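Long-range contacts in chalcone-flavanone isomerase family protein (Arabidopsis thaliana, PDB 4DOO), which binds fatty acids, preferentially saturated ones, in a chalcone-isomerase-like domain of a plastid protein, and may take part in alpha-linolenic acid metabolism: residues Val5-Thr10 with Val27-Lys31; Tyr43-Val47 with Leu180-Glu184. One frame throughout, in Å; residues are numbered along the deposited sequence.

Contact 1 (Val5-Thr10 with Val27-Lys31); sequences VVEPKT and VGLRK. With DAO (lauric acid), chain C.
Glu7 extends from the backbone with CG opposite its own N (chi1 -170°) and then bends at chi2 (-65°), which lays its carboxylate against Leu29, whose CG lies beside the backbone N (chi1 -63°). The two side chains meet at about a right angle: Glu7 OE2 is 3.3 Å from Leu29 CD2, while the Glu7 stem, through CG, rests on Val27 CG1 at 3.8 Å. The carboxylate is held by its own turn. Its OE2 takes two bonds from Thr10, a short one from the backbone N (2.6 Å) on the syn side but tilted out of the carboxylate plane and one from OG1 (2.7 Å) through the anti lone pair, and Lys9 N reaches OE1 from above that plane. Two more side chains of the turn reach Leu29: Thr10 CG2 meets CD2 tip to tip (3.6 Å) and Lys9 CD lies 3.6 Å from CD1. At the end of the lysine chain, Lys9 NZ comes near Lys31 NZ, but Asp41 forms a salt bridge with Lys9 that probably eases the like charges. Arg30, which follows Leu29 in the strand, serves the ligand instead: NE donates to O2 of lauric acid (2.7 Å) and NH2 to O1 (2.8 Å), both almost straight. Such a paired, bidentate grip of arginine on a carboxylate marks the head of the fatty-acid pocket in this chalcone-isomerase fold.

Contact 2 (Tyr43-Val47 with Leu180-Glu184); sequences YAFGV and LYIGE. With DAO (lauric acid), chain C; DAO (lauric acid), chain D.
Tyr181 crosses from helix to strand past three side chains of Tyr43-Val47. Its CB lies beside Val47 CG2 at 4.4 Å, next to the point where Ile182 CD1 meets the same methyl tip to tip. Farther out, CD1 sits over the centre of the Phe45 ring, 3.6 Å above its plane, so the edge of Tyr181 faces Phe45 in a T-shaped stack with the planes at 64°. CE1 approaches the Tyr43 hydroxyl at 3.5 Å, and at the tip Tyr181 OH donates a hydrogen bond to Tyr43 OH (2.7 Å). Tyr43 continues the hydrogen bonds: its OH donates to O2 of lauric acid (2.6 Å), while CE1 touches C10 of the second lauric acid (3.5 Å). A phenylalanine in place of Tyr43 would probably leave the Tyr181 hydroxyl without its acceptor and the carboxylate with one donor fewer. The cluster is buried where the end of helix 171-182 meets strand 39-50; Tyr181 also touches Ile89 and Leu91 of strand 87-93, and Phe195 of helix 189-202 packs on both Val47 and Ile182.

Overall arrangement
From the N terminus, the chain runs through strands 5-6 and 13-18 before reaching 22-33, so contact 1 closes a short, strand-rich loop at one margin of the antiparallel sheet. Contact 2 opens only afterwards, on strand 39-50, and spans more than 130 residues to the end of helix 171-182. The two are in series, neither nested nor crossed. Their centres lie about 10 Å apart, and they join directly through the pairing of strands 22-33 and 39-50, where Gly28 O meets Phe45 N and Arg30 N meets Tyr43 O. Contact 1 ties edge strand 5-6 and the turn after it to strand 22-33, past the intervening strand 13-18; contact 2 ties the sheet to a helix. Both reach the same lauric acid.

Contact 1 (Val5-Thr10 with Val27-Lys31)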
loop_
_atom_site.group_PDB
_atom_site.type_symbol
_atom_site.label_atom_id
_atom_site.label_comp_id
_atom_site.label_asym_id
_atom_site.label_seq_id
_atom_site.Cartn_x
_atom_site.Cartn_y
_atom_site.Cartn_z
ATOM N N VAL A 5 -5.817 7.954 -13.583
ATOM C CA VAL A 5 -5.739 9.050 -12.633
ATOM C C VAL A 5 -4.286 9.502 -12.574
ATOM O O VAL A 5 -3.380 8.697 -12.365
ATOM C CB VAL A 5 -6.194 8.608 -11.228
ATOM C CG1 VAL A 5 -6.061 9.761 -10.251
ATOM C CG2 VAL A 5 -7.638 8.120 -11.283
ATOM N N VAL A 6 -4.066 10.794 -12.767
ATOM C CA VAL A 6 -2.717 11.331 -12.750
ATOM C C VAL A 6 -2.365 11.973 -11.423
ATOM O O VAL A 6 -3.145 12.751 -10.874
ATOM C CB VAL A 6 -2.531 12.392 -13.854
ATOM C CG1 VAL A 6 -1.118 12.961 -13.800
ATOM C CG2 VAL A 6 -2.808 11.781 -15.211
ATOM N N GLU A 7 -1.193 11.636 -10.898
ATOM C CA GLU A 7 -0.740 12.242 -9.658
ATOM C C GLU A 7 -0.163 13.560 -10.172
ATOM O O GLU A 7 0.855 13.574 -10.862
ATOM C CB GLU A 7 0.340 11.379 -9.008
ATOM C CG GLU A 7 0.717 11.792 -7.602
ATOM C CD GLU A 7 1.366 13.158 -7.546
ATOM O OE1 GLU A 7 0.748 14.091 -6.989
ATOM O OE2 GLU A 7 2.495 13.298 -8.064
ATOM N N PRO A 8 -0.819 14.686 -9.853
ATOM C CA PRO A 8 -0.404 16.026 -10.283
ATOM C C PRO A 8 1.057 16.440 -10.124
ATOM O O PRO A 8 1.700 16.821 -11.103
ATOM C CB PRO A 8 -1.359 16.947 -9.516
ATOM C CG PRO A 8 -1.692 16.156 -8.294
ATOM C CD PRO A 8 -1.901 14.778 -8.857
ATOM N N LYS A 9 1.581 16.375 -8.905
ATOM C CA LYS A 9 2.955 16.797 -8.666
ATOM C C LYS A 9 4.012 16.108 -9.516
ATOM O O LYS A 9 4.950 16.756 -9.975
ATOM C CB LYS A 9 3.332 16.637 -7.192
ATOM C CG LYS A 9 4.700 17.232 -6.875
ATOM C CD LYS A 9 5.035 17.187 -5.399
ATOM C CE LYS A 9 6.339 17.923 -5.123
ATOM N NZ LYS A 9 6.763 17.795 -3.702
ATOM N N THR A 10 3.860 14.803 -9.726
ATOM C CA THR A 10 4.829 14.034 -10.507
ATOM C C THR A 10 4.404 13.788 -11.950
ATOM O O THR A 10 5.246 13.596 -12.822
ATOM C CB THR A 10 5.100 12.660 -9.859
ATOM O OG1 THR A 10 3.903 11.878 -9.888
ATOM C CG2 THR A 10 5.547 12.828 -8.419
ATOM N N VAL A 27 -4.396 7.944 -4.271
ATOM C CA VAL A 27 -3.088 8.141 -4.886
ATOM C C VAL A 27 -2.292 9.120 -4.038
ATOM O O VAL A 27 -2.805 10.165 -3.645
ATOM C CB VAL A 27 -3.236 8.699 -6.317
ATOM C CG1 VAL A 27 -1.865 9.070 -6.884
ATOM C CG2 VAL A 27 -3.905 7.662 -7.198
ATOM N N GLY A 28 -1.037 8.780 -3.758
ATOM C CA GLY A 28 -0.210 9.653 -2.947
ATOM C C GLY A 28 1.267 9.629 -3.298
ATOM O O GLY A 28 1.680 8.999 -4.277
ATOM N N LEU A 29 2.061 10.325 -2.488
ATOM C CA LEU A 29 3.502 10.402 -2.683
ATOM C C LEU A 29 4.229 10.009 -1.404
ATOM O O LEU A 29 3.822 10.391 -0.304
ATOM C CB LEU A 29 3.920 11.828 -3.064
ATOM C CG LEU A 29 3.419 12.438 -4.373
ATOM C CD1 LEU A 29 4.009 13.837 -4.524
ATOM C CD2 LEU A 29 3.826 11.561 -5.551
ATOM N N ARG A 30 5.296 9.233 -1.560
ATOM C CA ARG A 30 6.121 8.803 -0.440
ATOM C C ARG A 30 7.338 9.705 -0.543
ATOM O O ARG A 30 8.087 9.639 -1.523
ATOM C CB ARG A 30 6.526 7.335 -0.606
ATOM C CG ARG A 30 7.157 6.666 0.617
ATOM C CD ARG A 30 8.642 6.967 0.790
ATOM N NE ARG A 30 9.257 5.998 1.698
ATOM C CZ ARG A 30 10.093 6.310 2.681
ATOM N NH1 ARG A 30 10.428 7.576 2.896
ATOM N NH2 ARG A 30 10.591 5.353 3.456
ATOM N N LYS A 31 7.519 10.559 0.455
ATOM C CA LYS A 31 8.639 11.490 0.459
ATOM C C LYS A 31 9.706 11.118 1.474
ATOM O O LYS A 31 9.510 10.248 2.321
ATOM C CB LYS A 31 8.138 12.903 0.768
ATOM C CG LYS A 31 7.118 13.436 -0.220
ATOM C CD LYS A 31 6.489 14.729 0.274
ATOM C CE LYS A 31 5.402 15.205 -0.681
ATOM N NZ LYS A 31 4.762 16.468 -0.217
HETATM O O1 DAO C . 9.871 2.671 2.952
HETATM O O2 DAO C . 8.595 3.386 1.302
HETATM C C1 DAO C . 8.955 2.499 2.113
HETATM C C2 DAO C . 8.261 1.156 2.065
HETATM C C3 DAO C . 8.628 0.431 0.781
HETATM C C4 DAO C . 8.098 -1.010 0.788
HETATM C C5 DAO C . 8.196 -1.638 -0.603
HETATM C C6 DAO C . 9.604 -2.158 -0.883
HETATM C C7 DAO C . 9.897 -2.191 -2.374
HETATM C C8 DAO C . 11.398 -2.253 -2.610
HETATM C C9 DAO C . 11.731 -2.123 -4.085
HETATM C C10 DAO C . 13.233 -2.271 -4.305
HETATM C C11 DAO C . 13.521 -2.843 -5.689
HETATM C C12 DAO C . 15.003 -2.787 -5.992
#

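Contact 2 (Tyr43-Val47 with Leu180-Glu184)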
loop_
_atom_site.group_PDB
_atom_site.type_symbol
_atom_site.label_atom_id
_atom_site.label_comp_id
_atom_site.label_asym_id
_atom_site.label_seq_id
_atom_site.Cartn_x
_atom_site.Cartn_y
_atom_site.Cartn_z
ATOM N N TYR A 43 8.667 8.218 -4.514
ATOM C CA TYR A 43 7.815 7.505 -5.453
ATOM C C TYR A 43 6.349 7.862 -5.257
ATOM O O TYR A 43 5.955 8.352 -4.199
ATOM C CB TYR A 43 7.998 5.980 -5.334
ATOM C CG TYR A 43 7.630 5.347 -3.994
ATOM C CD1 TYR A 43 8.614 5.030 -3.057
ATOM C CD2 TYR A 43 6.305 5.023 -3.690
ATOM C CE1 TYR A 43 8.289 4.397 -1.853
ATOM C CE2 TYR A 43 5.969 4.397 -2.496
ATOM C CZ TYR A 43 6.965 4.081 -1.582
ATOM O OH TYR A 43 6.644 3.421 -0.417
ATOM N N ALA A 44 5.557 7.650 -6.303
ATOM C CA ALA A 44 4.126 7.900 -6.245
ATOM C C ALA A 44 3.510 6.524 -6.055
ATOM O O ALA A 44 4.071 5.527 -6.514
ATOM C CB ALA A 44 3.634 8.506 -7.546
ATOM N N PHE A 45 2.378 6.455 -5.367
ATOM C CA PHE A 45 1.738 5.161 -5.170
ATOM C C PHE A 45 0.230 5.254 -5.328
ATOM O O PHE A 45 -0.366 6.322 -5.164
ATOM C CB PHE A 45 2.122 4.567 -3.801
ATOM C CG PHE A 45 1.668 5.380 -2.617
ATOM C CD1 PHE A 45 0.382 5.224 -2.097
ATOM C CD2 PHE A 45 2.531 6.294 -2.014
ATOM C CE1 PHE A 45 -0.041 5.969 -0.989
ATOM C CE2 PHE A 45 2.122 7.046 -0.909
ATOM C CZ PHE A 45 0.835 6.885 -0.393
ATOM N N GLY A 46 -0.376 4.131 -5.695
ATOM C CA GLY A 46 -1.811 4.076 -5.873
ATOM C C GLY A 46 -2.300 2.878 -5.089
ATOM O O GLY A 46 -1.710 1.799 -5.178
ATOM N N VAL A 47 -3.358 3.063 -4.309
ATOM C CA VAL A 47 -3.897 1.977 -3.500
ATOM C C VAL A 47 -5.196 1.461 -4.111
ATOM O O VAL A 47 -6.151 2.222 -4.286
ATOM C CB VAL A 47 -4.172 2.443 -2.056
ATOM C CG1 VAL A 47 -4.653 1.265 -1.215
ATOM C CG2 VAL A 47 -2.907 3.047 -1.449
ATOM N N LEU A 180 1.593 1.235 6.353
ATOM C CA LEU A 180 2.431 2.361 5.947
ATOM C C LEU A 180 1.683 3.312 5.029
ATOM O O LEU A 180 1.977 4.505 4.984
ATOM C CB LEU A 180 3.675 1.863 5.200
ATOM C CG LEU A 180 4.697 1.061 5.999
ATOM C CD1 LEU A 180 5.786 0.539 5.063
ATOM C CD2 LEU A 180 5.291 1.949 7.090
ATOM N N TYR A 181 0.726 2.769 4.285
ATOM C CA TYR A 181 -0.038 3.554 3.327
ATOM C C TYR A 181 -1.438 3.971 3.784
ATOM O O TYR A 181 -1.888 5.076 3.478
ATOM C CB TYR A 181 -0.141 2.765 2.014
ATOM C CG TYR A 181 1.210 2.389 1.433
ATOM C CD1 TYR A 181 1.969 3.317 0.715
ATOM C CD2 TYR A 181 1.746 1.119 1.641
ATOM C CE1 TYR A 181 3.236 2.987 0.221
ATOM C CE2 TYR A 181 3.007 0.776 1.156
ATOM C CZ TYR A 181 3.746 1.713 0.449
ATOM O OH TYR A 181 4.996 1.369 -0.019
ATOM N N ILE A 182 -2.114 3.099 4.523
ATOM C CA ILE A 182 -3.480 3.384 4.967
ATOM C C ILE A 182 -3.691 3.336 6.483
ATOM O O ILE A 182 -4.828 3.287 6.958
ATOM C CB ILE A 182 -4.464 2.397 4.269
ATOM C CG1 ILE A 182 -4.312 2.520 2.753
ATOM C CG2 ILE A 182 -5.912 2.703 4.644
ATOM C CD1 ILE A 182 -4.580 3.918 2.224
ATOM N N GLY A 183 -2.602 3.382 7.243
ATOM C CA GLY A 183 -2.708 3.332 8.691
ATOM C C GLY A 183 -2.778 4.681 9.387
ATOM O O GLY A 183 -2.950 5.721 8.750
ATOM N N GLU A 184 -2.631 4.657 10.709
ATOM C CA GLU A 184 -2.692 5.865 11.524
ATOM C C GLU A 184 -1.633 6.914 11.185
ATOM O O GLU A 184 -1.897 8.119 11.246
ATOM C CB GLU A 184 -2.579 5.489 13.005
ATOM C CG GLU A 184 -2.746 6.654 13.962
ATOM C CD GLU A 184 -4.052 7.393 13.750
ATOM O OE1 GLU A 184 -5.103 6.723 13.635
ATOM O OE2 GLU A 184 -4.027 8.642 13.704
HETATM O O1 DAO C . 9.871 2.671 2.952
HETATM O O2 DAO C . 8.595 3.386 1.302
HETATM C C1 DAO C . 8.955 2.499 2.113
HETATM C C2 DAO C . 8.261 1.156 2.065
HETATM C C3 DAO C . 8.628 0.431 0.781
HETATM C C4 DAO C . 8.098 -1.010 0.788
HETATM C C5 DAO C . 8.196 -1.638 -0.603
HETATM C C6 DAO C . 9.604 -2.158 -0.883
HETATM C C7 DAO C . 9.897 -2.191 -2.374
HETATM C C8 DAO C . 11.398 -2.253 -2.610
HETATM C C9 DAO C . 11.731 -2.123 -4.085
HETATM C C10 DAO C . 13.233 -2.271 -4.305
HETATM C C11 DAO C . 13.521 -2.843 -5.689
HETATM C C12 DAO C . 15.003 -2.787 -5.992
HETATM O O1 DAO D . 19.469 11.822 -0.021
HETATM O O2 DAO D . 19.482 10.639 -1.877
HETATM C C1 DAO D . 18.935 11.013 -0.814
HETATM C C2 DAO D . 17.567 10.464 -0.472
HETATM C C3 DAO D . 17.701 9.090 0.176
HETATM C C4 DAO D . 16.682 8.113 -0.399
HETATM C C5 DAO D . 15.611 7.770 0.632
HETATM C C6 DAO D . 15.361 6.269 0.678
HETATM C C7 DAO D . 13.889 5.948 0.440
HETATM C C8 DAO D . 13.739 4.599 -0.250
HETATM C C9 DAO D . 12.354 4.002 -0.022
HETATM C C10 DAO D . 11.713 3.608 -1.352
HETATM C C11 DAO D . 11.532 2.100 -1.457
HETATM C C12 DAO D . 11.106 1.703 -2.855
#